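Side-chain contact in oxidoreductase, short-chain dehydrogenase/reductase family (Aeromonas hydrophila subsp. hydrophila, PDB 3L6E), which probably acts as a nucleotide-dependent oxidoreductase of the short-chain dehydrogenase/reductase family, perhaps a 3-dehydrosphinganine reductase of sphingolipid metabolism: residues L147-A150 and S151-G154. Sequence-based numbering, arbitrary orientation.
Sequences LYCA and SKWG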
loop_
_atom_site.group_PDB
_atom_site.type_symbol
_atom_site.label_atom_id
_atom_site.label_comp_id
_atom_site.label_asym_id
_atom_site.label_seq_id
_atom_site.Cartn_x
_atom_site.Cartn_y
_atom_site.Cartn_z
ATOM N N LEU A 147 -14.325 -0.514 -20.767
ATOM C CA LEU A 147 -14.176 -1.965 -20.738
ATOM C C LEU A 147 -13.114 -2.382 -19.720
ATOM O O LEU A 147 -13.275 -3.397 -19.042
ATOM C CB LEU A 147 -13.904 -2.546 -22.137
ATOM C CG LEU A 147 -13.456 -4.015 -22.292
ATOM C CD1 LEU A 147 -14.400 -5.059 -21.640
ATOM C CD2 LEU A 147 -13.227 -4.349 -23.764
ATOM N N TYR A 148 -12.058 -1.580 -19.584
ATOM C CA TYR A 148 -11.037 -1.830 -18.566
ATOM C C TYR A 148 -11.624 -1.677 -17.173
ATOM O O TYR A 148 -11.299 -2.458 -16.279
ATOM C CB TYR A 148 -9.825 -0.897 -18.717
ATOM C CG TYR A 148 -8.881 -1.285 -19.829
ATOM C CD1 TYR A 148 -7.870 -2.233 -19.624
ATOM C CD2 TYR A 148 -8.984 -0.696 -21.086
ATOM C CE1 TYR A 148 -6.994 -2.587 -20.660
ATOM C CE2 TYR A 148 -8.121 -1.044 -22.125
ATOM C CZ TYR A 148 -7.131 -1.987 -21.906
ATOM O OH TYR A 148 -6.281 -2.324 -22.940
ATOM N N CYS A 149 -12.480 -0.670 -16.998
ATOM C CA CYS A 149 -13.156 -0.465 -15.719
ATOM C C CYS A 149 -14.059 -1.627 -15.407
ATOM O O CYS A 149 -13.963 -2.186 -14.321
ATOM C CB CYS A 149 -13.936 0.837 -15.687
ATOM S SG CYS A 149 -12.851 2.242 -15.604
ATOM N N ALA A 150 -14.903 -2.010 -16.365
ATOM C CA ALA A 150 -15.694 -3.226 -16.226
ATOM C C ALA A 150 -14.801 -4.366 -15.734
ATOM O O ALA A 150 -15.075 -4.969 -14.702
ATOM C CB ALA A 150 -16.351 -3.597 -17.527
ATOM N N SER A 151 -13.715 -4.620 -16.458
ATOM C CA SER A 151 -12.817 -5.725 -16.157
ATOM C C SER A 151 -12.263 -5.698 -14.738
ATOM O O SER A 151 -12.400 -6.683 -14.001
ATOM C CB SER A 151 -11.669 -5.780 -17.168
ATOM O OG SER A 151 -10.942 -6.988 -17.045
ATOM N N LYS A 152 -11.639 -4.584 -14.357
ATOM C CA LYS A 152 -11.023 -4.474 -13.040
ATOM C C LYS A 152 -12.037 -4.442 -11.890
ATOM O O LYS A 152 -11.804 -5.088 -10.871
ATOM C CB LYS A 152 -10.034 -3.297 -12.952
ATOM C CG LYS A 152 -10.620 -1.918 -13.149
ATOM C CD LYS A 152 -9.530 -0.856 -13.078
ATOM C CE LYS A 152 -9.771 0.219 -14.145
ATOM N NZ LYS A 152 -8.589 0.365 -15.080
ATOM N N TRP A 153 -13.138 -3.698 -12.046
ATOM C CA TRP A 153 -14.199 -3.707 -11.021
ATOM C C TRP A 153 -14.804 -5.093 -10.756
ATOM O O TRP A 153 -14.916 -5.495 -9.606
ATOM C CB TRP A 153 -15.267 -2.625 -11.256
ATOM C CG TRP A 153 -14.744 -1.302 -10.818
ATOM C CD1 TRP A 153 -14.288 -0.294 -11.621
ATOM C CD2 TRP A 153 -14.526 -0.871 -9.467
ATOM N NE1 TRP A 153 -13.834 0.756 -10.857
ATOM C CE2 TRP A 153 -13.956 0.427 -9.531
ATOM C CE3 TRP A 153 -14.774 -1.445 -8.204
ATOM C CZ2 TRP A 153 -13.632 1.169 -8.376
ATOM C CZ3 TRP A 153 -14.451 -0.712 -7.056
ATOM C CH2 TRP A 153 -13.880 0.585 -7.152
ATOM N N GLY A 154 -15.136 -5.827 -11.809
ATOM C CA GLY A 154 -15.538 -7.228 -11.666
ATOM C C GLY A 154 -14.570 -8.086 -10.854
ATOM O O GLY A 154 -15.002 -8.866 -9.998
#
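With CG lodged between the backbone N and the carbonyl carbon (chi1 63°) and the chain bent again at chi3 and chi4, K152 folds back along its own helix toward Y148 and C149. Its CG lies 3.2 Å from Y148 O, the same carbonyl that accepts the backbone N-H of K152, so the aliphatic stem runs alongside that bond. Farther out, K152 CE reaches C149 SG at 4.0 Å, and K152 NZ comes beside the methylene of Y148, 4.0 Å from its CB. NZ makes no hydrogen bond to either residue; it is hydrogen-bonded to S136 OG, near the C-terminal end of strand 128-137.

One residue on, W153 turns its CG anti to the carbonyl carbon (chi1 -78°), which turns the CD1 edge of the indole toward the preceding turn. C149 O lies at that edge, near the ring plane and 3.3 Å from CD1, while C149 CB touches the same carbon more loosely at 4.2 Å. Regular i to i+4 backbone bonds join the two turns, from S151 N to L147 O through G154 N to A150 O. The hydroxyl of S151 bonds weakly to N108 of helix 98-123, and the phenol-bearing side chain of Y148 packs against T87 and Q139.

These turns belong to helix 145-165 of the Rossmann-fold crossover between strands 128-137 and 171-181. Y148 and K152 form the YxxxK signature of short-chain dehydrogenases, and with S136 probably make up the family's catalytic Ser-Tyr-Lys triad.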